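Copper-transporting ATPase PAA1, chloroplastic (Arabidopsis thaliana, PDB 5LBD) uses the energy of ATP hydrolysis to carry monovalent copper across the plastid envelope, supplying copper proteins of the stroma. Local coordinates at residues W24-A33 against I118-I128. The protein carries 2 engineered substitutions. Residues are numbered along the deposited sequence; the frame is centred on the assembly and turned at random.
Sequences WSEVEVLMLA and IGVDNTLAAVI
Val29 projects from helix 26-37 onto the beta hairpin of strands 115-120 and 123-130; this helix lies across the antiparallel sheet of the nucleotide-binding (N) domain of this P1B-type ATPase. The segment axes of helix 26-33 and strand 123-128 are almost perpendicular, at 93°. Val29 CG1, anti to its own backbone N (chi1 161°), presses on Ala126 CB at 3.5 Å, a tight carbon pair, and also reaches Ile118 CG1 at 3.9 Å. One turn further along, Ala33 CB rests on Ile118 CD1. Next to Val29, the first side-chain bond of Leu30 leads away from the hairpin, yet Leu30 CD2 comes back to Ile128 CD1 at 4.1 Å. Before the helix, the indole of Trp24 leans on Val120: Trp24 NE1 lies 3.9 Å from Val120 CG1, and Val120 CG2 sits over one face of the ring. Leu32 CD1 lies over the same face, 3.9 Å above the plane and offset toward the rim, and touches Val120 CG2. With the indole cut back to an alanine here, Val120 and Leu32 would probably lose their shared aromatic partner, leaving a gap between helix start and hairpin. No direct hydrogen bond joins the segments; one water donates to both Trp24 O and Ala125 O, bridging the two backbones. On the strand side, Ala125 and Ala126 face Ile118 in a classic beta bulge, and a type II' turn from Val120 to Thr123 closes the hairpin. Strand 82-87 flanks it, with Val86 touching both Ala33 and Ile118. The helix start is fixed by a capping box: Glu28 N donates to Ser25 OG, and Ser25 N returns a nearly straight bond (169°, 2.8 Å) to the anti side of Glu28 OE2, somewhat out of the carboxylate plane.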
loop_
_atom_site.group_PDB
_atom_site.type_symbol
_atom_site.label_atom_id
_atom_site.label_comp_id
_atom_site.label_asym_id
_atom_site.label_seq_id
_atom_site.Cartn_x
_atom_site.Cartn_y
_atom_site.Cartn_z
ATOM N N TRP A 24 5.015 9.707 6.121
ATOM C CA TRP A 24 5.373 8.321 6.380
ATOM C C TRP A 24 6.658 8.000 5.634
ATOM O O TRP A 24 6.839 8.411 4.483
ATOM C CB TRP A 24 4.257 7.381 5.922
ATOM C CG TRP A 24 2.965 7.790 6.488
ATOM C CD1 TRP A 24 2.029 8.618 5.906
ATOM C CD2 TRP A 24 2.456 7.447 7.770
ATOM N NE1 TRP A 24 0.986 8.804 6.759
ATOM C CE2 TRP A 24 1.209 8.081 7.902
ATOM C CE3 TRP A 24 2.913 6.645 8.814
ATOM C CZ2 TRP A 24 0.424 7.950 9.032
ATOM C CZ3 TRP A 24 2.120 6.522 9.939
ATOM C CH2 TRP A 24 0.896 7.164 10.036
ATOM N N SER A 25 7.527 7.236 6.273
ATOM C CA SER A 25 8.771 6.849 5.633
ATOM C C SER A 25 8.533 5.696 4.669
ATOM O O SER A 25 7.459 5.081 4.638
ATOM C CB SER A 25 9.797 6.437 6.689
ATOM O OG SER A 25 9.369 5.190 7.226
ATOM N N GLU A 26 9.585 5.358 3.912
ATOM C CA GLU A 26 9.505 4.216 3.011
ATOM C C GLU A 26 9.171 2.944 3.776
ATOM O O GLU A 26 8.310 2.160 3.343
ATOM C CB GLU A 26 10.807 4.055 2.237
ATOM C CG GLU A 26 11.098 5.224 1.288
ATOM C CD GLU A 26 12.328 5.048 0.417
ATOM O OE1 GLU A 26 12.805 3.909 0.295
ATOM O OE2 GLU A 26 12.793 6.066 -0.180
ATOM N N VAL A 27 9.815 2.710 4.920
ATOM C CA VAL A 27 9.530 1.457 5.614
ATOM C C VAL A 27 8.167 1.494 6.287
ATOM O O VAL A 27 7.491 0.465 6.381
ATOM C CB VAL A 27 10.626 1.108 6.630
ATOM C CG1 VAL A 27 11.967 0.980 5.936
ATOM C CG2 VAL A 27 10.689 2.130 7.747
ATOM N N GLU A 28 7.728 2.661 6.759
ATOM C CA GLU A 28 6.399 2.723 7.350
ATOM C C GLU A 28 5.322 2.469 6.313
ATOM O O GLU A 28 4.321 1.815 6.615
ATOM C CB GLU A 28 6.179 4.084 7.996
ATOM C CG GLU A 28 7.059 4.323 9.227
ATOM C CD GLU A 28 6.965 5.730 9.759
ATOM O OE1 GLU A 28 7.048 5.908 10.992
ATOM O OE2 GLU A 28 6.853 6.674 8.940
ATOM N N VAL A 29 5.510 3.000 5.097
ATOM C CA VAL A 29 4.552 2.760 4.015
ATOM C C VAL A 29 4.469 1.281 3.701
ATOM O O VAL A 29 3.369 0.727 3.541
ATOM C CB VAL A 29 4.941 3.573 2.767
ATOM C CG1 VAL A 29 4.274 3.013 1.519
ATOM C CG2 VAL A 29 4.589 5.015 3.011
ATOM N N LEU A 30 5.621 0.606 3.652
ATOM C CA LEU A 30 5.624 -0.833 3.406
ATOM C C LEU A 30 4.893 -1.586 4.511
ATOM O O LEU A 30 4.145 -2.545 4.245
ATOM C CB LEU A 30 7.045 -1.368 3.275
ATOM C CG LEU A 30 7.703 -1.068 1.950
ATOM C CD1 LEU A 30 9.130 -1.484 2.024
ATOM C CD2 LEU A 30 7.022 -1.789 0.811
HETATM N N MSE A 31 5.123 -1.213 5.753
HETATM C CA MSE A 31 4.497 -1.918 6.849
HETATM C C MSE A 31 2.983 -1.658 6.883
HETATM O O MSE A 31 2.233 -2.561 7.143
HETATM C CB MSE A 31 5.204 -1.548 8.145
HETATM C CG MSE A 31 6.650 -2.074 8.166
HETATM SE SE MSE A 31 7.491 -2.026 9.889
HETATM C CE MSE A 31 7.041 -0.277 10.259
ATOM N N LEU A 32 2.536 -0.443 6.562
ATOM C CA LEU A 32 1.098 -0.197 6.533
ATOM C C LEU A 32 0.452 -0.971 5.400
ATOM O O LEU A 32 -0.608 -1.578 5.564
ATOM C CB LEU A 32 0.848 1.301 6.346
ATOM C CG LEU A 32 1.147 2.215 7.519
ATOM C CD1 LEU A 32 1.189 3.645 7.047
ATOM C CD2 LEU A 32 0.139 2.050 8.618
ATOM N N ALA A 33 1.073 -0.936 4.227
ATOM C CA ALA A 33 0.490 -1.669 3.092
ATOM C C ALA A 33 0.480 -3.174 3.353
ATOM O O ALA A 33 -0.492 -3.869 3.052
ATOM C CB ALA A 33 1.264 -1.355 1.824
ATOM N N ILE A 118 -0.480 3.978 -2.506
ATOM C CA ILE A 118 -0.825 3.834 -1.108
ATOM C C ILE A 118 -1.467 5.126 -0.642
ATOM O O ILE A 118 -0.855 6.201 -0.722
ATOM C CB ILE A 118 0.400 3.526 -0.248
ATOM C CG1 ILE A 118 1.214 2.364 -0.836
ATOM C CG2 ILE A 118 -0.051 3.223 1.159
ATOM C CD1 ILE A 118 0.443 1.107 -1.040
ATOM N N GLY A 119 -2.700 5.024 -0.145
ATOM C CA GLY A 119 -3.340 6.129 0.533
ATOM C C GLY A 119 -3.399 5.864 2.027
ATOM O O GLY A 119 -3.567 4.715 2.468
ATOM N N VAL A 120 -3.312 6.938 2.801
ATOM C CA VAL A 120 -3.473 6.884 4.250
ATOM C C VAL A 120 -4.421 8.008 4.614
ATOM O O VAL A 120 -4.083 9.185 4.448
ATOM C CB VAL A 120 -2.144 7.015 5.006
ATOM C CG1 VAL A 120 -2.399 6.857 6.467
ATOM C CG2 VAL A 120 -1.209 5.935 4.554
ATOM N N ASP A 121 -5.638 7.649 5.022
ATOM C CA ASP A 121 -6.709 8.621 5.227
ATOM C C ASP A 121 -6.853 9.484 3.968
ATOM O O ASP A 121 -7.121 8.941 2.890
ATOM C CB ASP A 121 -6.443 9.438 6.498
ATOM C CG ASP A 121 -6.629 8.601 7.785
ATOM O OD1 ASP A 121 -7.450 7.648 7.785
ATOM O OD2 ASP A 121 -5.964 8.893 8.803
ATOM N N ASN A 122 -6.698 10.808 4.057
ATOM C CA ASN A 122 -6.895 11.644 2.881
ATOM C C ASN A 122 -5.592 12.009 2.187
ATOM O O ASN A 122 -5.574 12.924 1.362
ATOM C CB ASN A 122 -7.690 12.884 3.256
ATOM C CG ASN A 122 -9.162 12.567 3.474
ATOM O OD1 ASN A 122 -9.640 12.527 4.606
ATOM N ND2 ASN A 122 -9.884 12.332 2.387
ATOM N N THR A 123 -4.514 11.277 2.462
ATOM C CA THR A 123 -3.194 11.588 1.926
ATOM C C THR A 123 -2.752 10.521 0.938
ATOM O O THR A 123 -2.861 9.317 1.210
ATOM C CB THR A 123 -2.180 11.712 3.056
ATOM O OG1 THR A 123 -2.563 12.798 3.898
ATOM C CG2 THR A 123 -0.801 11.980 2.497
ATOM N N LEU A 124 -2.264 10.959 -0.217
ATOM C CA LEU A 124 -1.593 10.035 -1.124
ATOM C C LEU A 124 -0.188 9.895 -0.578
ATOM O O LEU A 124 0.602 10.838 -0.626
ATOM C CB LEU A 124 -1.596 10.564 -2.553
ATOM C CG LEU A 124 -0.852 9.791 -3.615
ATOM C CD1 LEU A 124 -1.391 8.395 -3.714
ATOM C CD2 LEU A 124 -0.995 10.500 -4.959
ATOM N N ALA A 125 0.097 8.743 0.008
ATOM C CA ALA A 125 1.280 8.545 0.807
ATOM C C ALA A 125 2.487 8.079 0.009
ATOM O O ALA A 125 3.619 8.375 0.418
ATOM C CB ALA A 125 1.000 7.528 1.910
ATOM N N ALA A 126 2.286 7.301 -1.052
ATOM C CA ALA A 126 3.424 6.654 -1.681
ATOM C C ALA A 126 3.000 5.986 -2.973
ATOM O O ALA A 126 1.821 5.723 -3.222
ATOM C CB ALA A 126 4.038 5.605 -0.751
ATOM N N VAL A 127 3.995 5.671 -3.784
ATOM C CA VAL A 127 3.819 4.757 -4.896
ATOM C C VAL A 127 4.893 3.692 -4.712
ATOM O O VAL A 127 6.013 3.992 -4.290
ATOM C CB VAL A 127 3.882 5.463 -6.272
ATOM C CG1 VAL A 127 5.198 6.178 -6.491
ATOM C CG2 VAL A 127 3.617 4.467 -7.394
ATOM N N ILE A 128 4.546 2.447 -4.976
ATOM C CA ILE A 128 5.490 1.336 -4.911
ATOM C C ILE A 128 5.659 0.770 -6.310
ATOM O O ILE A 128 4.664 0.448 -6.977
ATOM C CB ILE A 128 5.037 0.223 -3.943
ATOM C CG1 ILE A 128 4.761 0.797 -2.548
ATOM C CG2 ILE A 128 6.086 -0.894 -3.903
ATOM C CD1 ILE A 128 4.097 -0.189 -1.602
HETATM O O HOH W 1 4.307 9.185 2.950
#